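Local atomic coordinates of hydroxyglutarate synthase (Pseudomonas putida, PDB entry 6W1G), a protein that catalyses the iron(II)-dependent, O2-consuming decarboxylation and hydroxylation of 2-oxoadipate to D-2-hydroxyglutarate in the catabolism of D-lysine. Residues Ser39-Gln44 and Pro229-Ile234; Asp233-Gln238 and Leu263-Ser268; Leu314-Val319 and Gln338-Glu343. All blocks are in the same frame, centred on the assembly; numbering follows the deposited sequence.

Interaction 1: residues Ser39-Gln44 and Pro229-Ile234; sequences SEINQQ and PRTLDI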
loop_
_atom_site.group_PDB
_atom_site.type_symbol
_atom_site.label_atom_id
_atom_site.label_comp_id
_atom_site.label_asym_id
_atom_site.label_seq_id
_atom_site.Cartn_x
_atom_site.Cartn_y
_atom_site.Cartn_z
ATOM N N SER A 39 -14.759 7.676 -7.158
ATOM C CA SER A 39 -16.089 7.319 -6.690
ATOM C C SER A 39 -17.006 6.990 -7.865
ATOM O O SER A 39 -17.777 6.029 -7.818
ATOM C CB SER A 39 -16.667 8.464 -5.871
ATOM O OG SER A 39 -17.974 8.155 -5.440
ATOM N N GLU A 40 -16.936 7.789 -8.930
ATOM C CA GLU A 40 -17.781 7.542 -10.096
ATOM C C GLU A 40 -17.425 6.228 -10.774
ATOM O O GLU A 40 -18.316 5.437 -11.126
ATOM C CB GLU A 40 -17.579 8.693 -11.079
ATOM C CG GLU A 40 -18.433 8.655 -12.317
ATOM C CD GLU A 40 -18.320 9.932 -13.149
ATOM O OE1 GLU A 40 -17.207 10.250 -13.617
ATOM O OE2 GLU A 40 -19.344 10.622 -13.324
ATOM N N ILE A 41 -16.141 5.989 -11.005
ATOM C CA ILE A 41 -15.714 4.732 -11.626
ATOM C C ILE A 41 -16.141 3.521 -10.804
ATOM O O ILE A 41 -16.621 2.508 -11.352
ATOM C CB ILE A 41 -14.206 4.719 -11.893
ATOM C CG1 ILE A 41 -13.844 5.687 -13.017
ATOM C CG2 ILE A 41 -13.654 3.322 -12.172
ATOM C CD1 ILE A 41 -14.377 5.319 -14.361
ATOM N N ASN A 42 -15.957 3.584 -9.475
ATOM C CA ASN A 42 -16.257 2.434 -8.630
ATOM C C ASN A 42 -17.746 2.145 -8.640
ATOM O O ASN A 42 -18.156 0.990 -8.711
ATOM C CB ASN A 42 -15.795 2.727 -7.219
ATOM C CG ASN A 42 -14.273 2.678 -7.079
ATOM O OD1 ASN A 42 -13.552 2.421 -8.049
ATOM N ND2 ASN A 42 -13.788 2.897 -5.876
ATOM N N GLN A 43 -18.560 3.194 -8.641
ATOM C CA GLN A 43 -19.997 2.995 -8.705
ATOM C C GLN A 43 -20.407 2.357 -10.019
ATOM O O GLN A 43 -21.283 1.486 -10.048
ATOM C CB GLN A 43 -20.675 4.349 -8.557
ATOM C CG GLN A 43 -20.834 4.830 -7.125
ATOM C CD GLN A 43 -22.044 5.739 -6.894
ATOM O OE1 GLN A 43 -22.740 6.153 -7.827
ATOM N NE2 GLN A 43 -22.292 6.054 -5.625
ATOM N N GLN A 44 -19.806 2.793 -11.126
ATOM C CA GLN A 44 -20.096 2.198 -12.425
ATOM C C GLN A 44 -19.730 0.722 -12.447
ATOM O O GLN A 44 -20.492 -0.099 -12.952
ATOM C CB GLN A 44 -19.323 2.953 -13.495
ATOM C CG GLN A 44 -19.482 2.435 -14.937
ATOM C CD GLN A 44 -18.882 3.382 -15.964
ATOM O OE1 GLN A 44 -19.525 3.728 -16.963
ATOM N NE2 GLN A 44 -17.639 3.796 -15.734
ATOM N N PRO A 229 -5.763 6.528 -3.607
ATOM C CA PRO A 229 -7.051 5.856 -3.421
ATOM C C PRO A 229 -7.106 4.587 -4.244
ATOM O O PRO A 229 -6.328 4.377 -5.173
ATOM C CB PRO A 229 -8.068 6.879 -3.930
ATOM C CG PRO A 229 -7.347 7.613 -4.975
ATOM C CD PRO A 229 -5.872 7.627 -4.601
ATOM N N ARG A 230 -8.073 3.742 -3.899
ATOM C CA ARG A 230 -8.294 2.466 -4.551
ATOM C C ARG A 230 -9.474 2.544 -5.516
ATOM O O ARG A 230 -10.591 2.895 -5.128
ATOM C CB ARG A 230 -8.574 1.366 -3.519
ATOM C CG ARG A 230 -8.870 0.027 -4.150
ATOM C CD ARG A 230 -9.158 -1.037 -3.102
ATOM N NE ARG A 230 -9.554 -2.268 -3.731
ATOM C CZ ARG A 230 -10.004 -3.356 -3.101
ATOM N NH1 ARG A 230 -10.136 -3.367 -1.774
ATOM N NH2 ARG A 230 -10.330 -4.430 -3.788
ATOM N N THR A 231 -9.204 2.238 -6.785
ATOM C CA THR A 231 -10.263 2.090 -7.763
ATOM C C THR A 231 -10.482 0.627 -8.095
ATOM O O THR A 231 -9.568 -0.182 -8.059
ATOM C CB THR A 231 -9.966 2.890 -9.046
ATOM O OG1 THR A 231 -11.068 2.813 -9.955
ATOM C CG2 THR A 231 -8.743 2.426 -9.783
ATOM N N LEU A 232 -11.720 0.330 -8.504
ATOM C CA LEU A 232 -12.053 -0.997 -9.016
ATOM C C LEU A 232 -11.670 -1.187 -10.487
ATOM O O LEU A 232 -11.743 -2.289 -10.988
ATOM C CB LEU A 232 -13.554 -1.256 -8.854
ATOM C CG LEU A 232 -14.037 -1.268 -7.411
ATOM C CD1 LEU A 232 -15.551 -1.497 -7.364
ATOM C CD2 LEU A 232 -13.305 -2.293 -6.562
ATOM N N ASP A 233 -11.273 -0.139 -11.215
ATOM C CA ASP A 233 -10.957 -0.310 -12.645
ATOM C C ASP A 233 -9.972 0.768 -13.088
ATOM O O ASP A 233 -10.367 1.879 -13.430
ATOM C CB ASP A 233 -12.231 -0.284 -13.493
ATOM C CG ASP A 233 -11.956 -0.630 -14.937
ATOM O OD1 ASP A 233 -10.789 -0.592 -15.387
ATOM O OD2 ASP A 233 -12.929 -0.935 -15.683
ATOM N N ILE A 234 -8.681 0.433 -13.069
ATOM C CA ILE A 234 -7.671 1.423 -13.412
ATOM C C ILE A 234 -7.710 1.759 -14.893
ATOM O O ILE A 234 -7.321 2.857 -15.287
ATOM C CB ILE A 234 -6.281 0.954 -12.943
ATOM C CG1 ILE A 234 -5.316 2.141 -12.867
ATOM C CG2 ILE A 234 -5.719 -0.092 -13.865
ATOM C CD1 ILE A 234 -4.043 1.804 -12.205
#
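Asn42 reaches out of its helix and lays its amide along the backbone of 230-232, gripping the loop with both ends of the amide. Its OD1 takes the backbone N-H of Leu232 in a short, nearly straight bond (OD1 to N 2.8 Å), the donor standing above the carbonyl plane by 41°. The same oxygen accepts a second, longer bond from the hydroxyl of Thr231, OG1 to OD1 3.2 Å. On the other end, Asn42 ND2 donates to Arg230 O at 3.3 Å, lying on a lone pair of that carbonyl, with the oxygen in the plane of the Asn42 amide. Three bonds thus fix the amide's rotation.

Van der Waals contacts of methyl groups with oxygens flank the three bonds. Leu232 crosses the Asn42 side chain at about a right angle, its CD1 coming within 3.8 Å of Asn42 O. With CG1 beside the backbone N (chi1 -70°), Ile41 puts CG2 anti to it, toward the loop, and that methyl rests 3.4 Å from Thr231 OG1 and 3.8 Å from Asp233 O.

Thr231 itself is held by an ST turn: its OG1, anti to the backbone N, also accepts from Asp233 N, bending the chain just ahead of helix 234-240. In the second shell, the guanidinium of Arg230 is engaged in salt bridges with Glu68 and Glu61, and Thr231 is tied through its backbone to Glu296 of strand 288-298. The loop leaves strand 226-229, whose His226 is a metal ligand.

Since Thr231 hydroxyl gives its proton to Asn42 and receives one from Asp233 N, the buried polar groups satisfy one another, and the exit from the metal-bearing strand is held to helix 29-48 by directional bonds rather than by apolar packing alone.

Interaction 2: residues Asp233-Gln238 and Leu263-Ser268; sequences DIDAIQ and LLRQTS
Helix 234-238 runs nearly along strand 264-268, their local axes 9.8 Å apart at 17°, with Ile234 and Arg265 the closest pair of CA atoms at 7.2 Å. Ile234 fills the space between them. Its CG1 branch, anti to the backbone N, carries CD1 down onto the strand, 3.7 Å from Gln266 CA, while CG2 lies against the arginine, 3.5 Å from Arg265 NH1 at an oblique angle to the guanidinium.

Arg265 bends at chi3 (77°), which brings NH1 to Asp235 past CG2 of Ile234. That NH1 donates to Asp235 OD1 at 3.1 Å in a salt bridge, the carboxylate and guanidinium planes 69° apart, and a water closes the pair by donating to the same OD1 and accepting from NH2. Asp235 OD2 is taken by Thr257, which also packs on the arginine. At the front of the helix Asp233 is the N-cap, its OD1 accepting from Ala236 N at 3.0 Å.

This is a helix lying against a strand of the two-stranded antiparallel sheet 264-275/288-298, in a chain of the glyoxalase clan; the partner strand supplies the metal ligand Glu294. Gln266 points away from the helix; the nearest atom of its side chain is about 5 Å from the nickel ion, and its NE2 bonds to Glu253. A leucine in place of Arg265 would probably leave Asp235 OD1 without its charged mate and the bridging water with one partner fewer. Farther along the strand, the hydroxyl of Thr267 bonds to Lys249 O.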
loop_
_atom_site.group_PDB
_atom_site.type_symbol
_atom_site.label_atom_id
_atom_site.label_comp_id
_atom_site.label_asym_id
_atom_site.label_seq_id
_atom_site.Cartn_x
_atom_site.Cartn_y
_atom_site.Cartn_z
ATOM N N ASP A 233 -11.273 -0.139 -11.215
ATOM C CA ASP A 233 -10.957 -0.310 -12.645
ATOM C C ASP A 233 -9.972 0.768 -13.088
ATOM O O ASP A 233 -10.367 1.879 -13.430
ATOM C CB ASP A 233 -12.231 -0.284 -13.493
ATOM C CG ASP A 233 -11.956 -0.630 -14.937
ATOM O OD1 ASP A 233 -10.789 -0.592 -15.387
ATOM O OD2 ASP A 233 -12.929 -0.935 -15.683
ATOM N N ILE A 234 -8.681 0.433 -13.069
ATOM C CA ILE A 234 -7.671 1.423 -13.412
ATOM C C ILE A 234 -7.710 1.759 -14.893
ATOM O O ILE A 234 -7.321 2.857 -15.287
ATOM C CB ILE A 234 -6.281 0.954 -12.943
ATOM C CG1 ILE A 234 -5.316 2.141 -12.867
ATOM C CG2 ILE A 234 -5.719 -0.092 -13.865
ATOM C CD1 ILE A 234 -4.043 1.804 -12.205
ATOM N N ASP A 235 -8.160 0.833 -15.747
ATOM C CA ASP A 235 -8.253 1.195 -17.156
ATOM C C ASP A 235 -9.298 2.278 -17.356
ATOM O O ASP A 235 -9.102 3.228 -18.118
ATOM C CB ASP A 235 -8.646 -0.017 -17.992
ATOM C CG ASP A 235 -7.589 -1.117 -18.012
ATOM O OD1 ASP A 235 -6.406 -0.803 -18.037
ATOM O OD2 ASP A 235 -7.952 -2.306 -18.018
ATOM N N ALA A 236 -10.428 2.137 -16.684
ATOM C CA ALA A 236 -11.489 3.116 -16.763
ATOM C C ALA A 236 -11.042 4.449 -16.198
ATOM O O ALA A 236 -11.366 5.506 -16.754
ATOM C CB ALA A 236 -12.742 2.607 -16.066
ATOM N N ILE A 237 -10.317 4.441 -15.084
ATOM C CA ILE A 237 -9.934 5.735 -14.551
ATOM C C ILE A 237 -8.954 6.422 -15.507
ATOM O O ILE A 237 -9.001 7.635 -15.661
ATOM C CB ILE A 237 -9.440 5.624 -13.098
ATOM C CG1 ILE A 237 -9.723 6.950 -12.428
ATOM C CG2 ILE A 237 -8.039 5.150 -13.087
ATOM C CD1 ILE A 237 -9.770 6.835 -10.976
ATOM N N GLN A 238 -8.040 5.667 -16.130
ATOM C CA GLN A 238 -7.092 6.269 -17.073
ATOM C C GLN A 238 -7.817 6.950 -18.223
ATOM O O GLN A 238 -7.354 7.986 -18.700
ATOM C CB GLN A 238 -6.120 5.232 -17.624
ATOM C CG GLN A 238 -4.983 4.907 -16.705
ATOM C CD GLN A 238 -3.917 4.100 -17.400
ATOM O OE1 GLN A 238 -4.141 2.955 -17.784
ATOM N NE2 GLN A 238 -2.759 4.701 -17.593
ATOM N N LEU A 263 -2.110 -9.174 -7.512
ATOM C CA LEU A 263 -1.267 -8.122 -6.935
ATOM C C LEU A 263 -1.976 -6.786 -7.041
ATOM O O LEU A 263 -3.084 -6.633 -6.511
ATOM C CB LEU A 263 0.147 -8.131 -7.506
ATOM C CG LEU A 263 0.897 -9.444 -7.270
ATOM C CD1 LEU A 263 2.336 -9.331 -7.787
ATOM C CD2 LEU A 263 0.915 -9.862 -5.830
ATOM N N LEU A 264 -1.370 -5.766 -7.674
ATOM C CA LEU A 264 -2.038 -4.499 -7.884
ATOM C C LEU A 264 -1.569 -3.947 -9.226
ATOM O O LEU A 264 -0.553 -4.379 -9.765
ATOM C CB LEU A 264 -1.828 -3.528 -6.738
ATOM C CG LEU A 264 -0.421 -3.009 -6.508
ATOM C CD1 LEU A 264 -0.036 -1.882 -7.453
ATOM C CD2 LEU A 264 -0.292 -2.506 -5.080
ATOM N N ARG A 265 -2.301 -2.952 -9.720
ATOM C CA ARG A 265 -1.908 -2.152 -10.860
ATOM C C ARG A 265 -1.876 -0.704 -10.418
ATOM O O ARG A 265 -2.676 -0.294 -9.568
ATOM C CB ARG A 265 -2.894 -2.290 -11.988
ATOM C CG ARG A 265 -3.087 -3.720 -12.460
ATOM C CD ARG A 265 -4.017 -3.828 -13.671
ATOM N NE ARG A 265 -3.293 -3.435 -14.874
ATOM C CZ ARG A 265 -3.835 -2.939 -15.979
ATOM N NH1 ARG A 265 -5.135 -2.747 -16.060
ATOM N NH2 ARG A 265 -3.047 -2.643 -17.017
ATOM N N GLN A 266 -0.919 0.074 -10.937
ATOM C CA GLN A 266 -0.787 1.461 -10.508
ATOM C C GLN A 266 -0.231 2.343 -11.628
ATOM O O GLN A 266 0.501 1.875 -12.514
ATOM C CB GLN A 266 0.132 1.607 -9.300
ATOM C CG GLN A 266 1.551 1.172 -9.567
ATOM C CD GLN A 266 2.482 1.119 -8.340
ATOM O OE1 GLN A 266 2.091 0.758 -7.206
ATOM N NE2 GLN A 266 3.740 1.453 -8.584
ATOM N N THR A 267 -0.595 3.621 -11.584
ATOM C CA THR A 267 0.055 4.600 -12.458
ATOM C C THR A 267 0.070 5.929 -11.711
ATOM O O THR A 267 -0.498 6.068 -10.624
ATOM C CB THR A 267 -0.549 4.676 -13.879
ATOM O OG1 THR A 267 0.304 5.478 -14.692
ATOM C CG2 THR A 267 -1.927 5.216 -13.874
ATOM N N SER A 268 0.762 6.894 -12.287
ATOM C CA SER A 268 1.091 8.149 -11.628
ATOM C C SER A 268 0.776 9.329 -12.537
ATOM O O SER A 268 0.556 9.184 -13.750
ATOM C CB SER A 268 2.590 8.191 -11.212
ATOM O OG SER A 268 3.388 8.143 -12.388
HETATM O O HOH W 1 -4.278 -1.863 -19.539
#

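Interaction 3: residues Leu314-Val319 and Gln338-Glu343; sequences LDATRV and QANFAE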
loop_
_atom_site.group_PDB
_atom_site.type_symbol
_atom_site.label_atom_id
_atom_site.label_comp_id
_atom_site.label_asym_id
_atom_site.label_seq_id
_atom_site.Cartn_x
_atom_site.Cartn_y
_atom_site.Cartn_z
ATOM N N LEU A 314 6.689 -11.262 -16.002
ATOM C CA LEU A 314 7.084 -9.859 -16.072
ATOM C C LEU A 314 8.496 -9.730 -16.623
ATOM O O LEU A 314 8.755 -8.889 -17.493
ATOM C CB LEU A 314 6.912 -9.226 -14.691
ATOM C CG LEU A 314 7.244 -7.736 -14.756
ATOM C CD1 LEU A 314 6.328 -6.905 -15.623
ATOM C CD2 LEU A 314 7.247 -7.200 -13.321
ATOM N N ASP A 315 9.423 -10.560 -16.141
ATOM C CA ASP A 315 10.780 -10.567 -16.693
ATOM C C ASP A 315 10.786 -10.844 -18.197
ATOM O O ASP A 315 11.516 -10.189 -18.947
ATOM C CB ASP A 315 11.635 -11.587 -15.942
ATOM C CG ASP A 315 11.953 -11.162 -14.512
ATOM O OD1 ASP A 315 12.449 -12.019 -13.753
ATOM O OD2 ASP A 315 11.709 -9.992 -14.150
ATOM N N ALA A 316 9.973 -11.793 -18.658
ATOM C CA ALA A 316 9.945 -12.113 -20.079
ATOM C C ALA A 316 9.423 -10.951 -20.904
ATOM O O ALA A 316 9.917 -10.710 -22.011
ATOM C CB ALA A 316 9.114 -13.371 -20.321
ATOM N N THR A 317 8.472 -10.199 -20.363
ATOM C CA THR A 317 7.966 -9.025 -21.046
ATOM C C THR A 317 9.075 -8.012 -21.209
ATOM O O THR A 317 9.260 -7.423 -22.283
ATOM C CB THR A 317 6.829 -8.399 -20.255
ATOM O OG1 THR A 317 5.766 -9.351 -20.091
ATOM C CG2 THR A 317 6.314 -7.169 -20.945
ATOM N N ARG A 318 9.824 -7.775 -20.135
ATOM C CA ARG A 318 10.913 -6.805 -20.207
ATOM C C ARG A 318 11.991 -7.225 -21.200
ATOM O O ARG A 318 12.511 -6.389 -21.947
ATOM C CB ARG A 318 11.477 -6.561 -18.813
ATOM C CG ARG A 318 10.510 -5.726 -17.979
ATOM C CD ARG A 318 10.821 -5.803 -16.513
ATOM N NE ARG A 318 9.945 -4.941 -15.723
ATOM C CZ ARG A 318 9.950 -4.878 -14.400
ATOM N NH1 ARG A 318 10.785 -5.631 -13.707
ATOM N NH2 ARG A 318 9.117 -4.059 -13.777
ATOM N N VAL A 319 12.338 -8.509 -21.230
ATOM C CA VAL A 319 13.309 -8.974 -22.217
ATOM C C VAL A 319 12.812 -8.708 -23.637
ATOM O O VAL A 319 13.567 -8.247 -24.498
ATOM C CB VAL A 319 13.637 -10.459 -22.007
ATOM C CG1 VAL A 319 14.458 -10.973 -23.165
ATOM C CG2 VAL A 319 14.384 -10.650 -20.698
ATOM N N GLN A 338 0.515 -8.099 -22.113
ATOM C CA GLN A 338 -0.661 -8.939 -22.256
ATOM C C GLN A 338 -0.294 -10.288 -22.858
ATOM O O GLN A 338 -0.734 -11.340 -22.370
ATOM C CB GLN A 338 -1.745 -8.211 -23.050
ATOM C CG GLN A 338 -3.176 -8.898 -23.005
ATOM C CD GLN A 338 -3.667 -9.514 -21.646
ATOM O OE1 GLN A 338 -4.225 -8.813 -20.785
ATOM N NE2 GLN A 338 -3.489 -10.846 -21.473
ATOM N N ALA A 339 0.533 -10.288 -23.900
ATOM C CA ALA A 339 0.888 -11.543 -24.543
ATOM C C ALA A 339 1.586 -12.485 -23.574
ATOM O O ALA A 339 1.254 -13.670 -23.508
ATOM C CB ALA A 339 1.743 -11.249 -25.771
ATOM N N ASN A 340 2.548 -11.978 -22.807
ATOM C CA ASN A 340 3.313 -12.845 -21.923
ATOM C C ASN A 340 2.488 -13.308 -20.722
ATOM O O ASN A 340 2.704 -14.415 -20.227
ATOM C CB ASN A 340 4.574 -12.111 -21.468
ATOM C CG ASN A 340 5.687 -12.152 -22.509
ATOM O OD1 ASN A 340 6.461 -13.101 -22.552
ATOM N ND2 ASN A 340 5.780 -11.115 -23.338
ATOM N N PHE A 341 1.529 -12.510 -20.263
ATOM C CA PHE A 341 0.769 -12.884 -19.069
ATOM C C PHE A 341 -0.413 -13.776 -19.402
ATOM O O PHE A 341 -1.132 -14.195 -18.495
ATOM C CB PHE A 341 0.318 -11.651 -18.277
ATOM C CG PHE A 341 1.251 -11.305 -17.157
ATOM C CD1 PHE A 341 2.371 -10.537 -17.395
ATOM C CD2 PHE A 341 1.024 -11.764 -15.882
ATOM C CE1 PHE A 341 3.246 -10.242 -16.388
ATOM C CE2 PHE A 341 1.883 -11.469 -14.861
ATOM C CZ PHE A 341 2.986 -10.684 -15.094
ATOM N N ALA A 342 -0.624 -14.078 -20.693
ATOM C CA ALA A 342 -1.603 -15.108 -21.046
ATOM C C ALA A 342 -1.348 -16.425 -20.320
ATOM O O ALA A 342 -2.292 -17.201 -20.127
ATOM C CB ALA A 342 -1.596 -15.343 -22.564
ATOM N N GLU A 343 -0.107 -16.703 -19.929
ATOM C CA GLU A 343 0.261 -17.926 -19.225
ATOM C C GLU A 343 -0.140 -17.939 -17.753
ATOM O O GLU A 343 -0.050 -18.997 -17.116
ATOM C CB GLU A 343 1.777 -18.073 -19.318
ATOM C CG GLU A 343 2.375 -19.275 -18.623
ATOM C CD GLU A 343 3.857 -19.445 -18.897
ATOM O OE1 GLU A 343 4.321 -19.055 -19.994
ATOM O OE2 GLU A 343 4.545 -19.971 -17.999
#
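Thr317 and Asn340 meet where the two helices come nearest, their CA atoms 6.1 Å apart, and here the packing is closest. Thr317 OG1 sits 3.3 Å from Asn340 CB, the two side chains crossing at a slant. The hydroxyl hydrogen-bonds back to Leu313 O in its own helix, so toward Asn340 it serves as a packing surface. The asparagine behaves likewise, its ND2 bonding to Leu336 O one turn earlier. With CG beside the backbone N (chi1 -81°), the amide lies between the helices, ND2 turned to Leu336 O and OD1 to Ala316. No hydrogen bond joins the two segments.

The contact is a helix-helix packing between 304-321 and 330-341, two consecutive helices of the chain packed on each other, the centre of the contact about 24 Å from the centre of the chain.

Beside that core, Phe341 fills the more buried flank. Its ring presents CE1 to the start of the other segment, 3.6 Å from Leu314 N and 4.2 Å from Leu314 CB, and Thr317 OG1 lies near the ring plane, at its edge, 4.5 Å from CD1. Tyr310 meets the same ring with planes at about 60°, and Pro256 packs against it too. The Ala316 side is looser: here a single methyl, Ala316 CB, lies 3.5 Å from Asn340 OD1, and both residues are partly exposed.

Interactions 1 and 2 are neighbours, their centres 9 Å apart: their segments share Asp233 and Ile234, so the loop that is bonded to helix 29-48 runs straight into the helix lying on strand 264-275. Ile41 of interaction 1 also packs on Ala236, its CD1 3.6 Å from Ala236 CB. Interaction 3 follows later in the chain, 18 Å from interaction 2 and 26 Å from interaction 1 between centres, touching neither. Strand 288-298, which pairs with 264-275 and carries Glu294, leads into helix 304-321 of interaction 3. Interaction 2 borders the metal site through Gln266, interaction 1 lies a layer further out, and interaction 3 packs two helices near the outside.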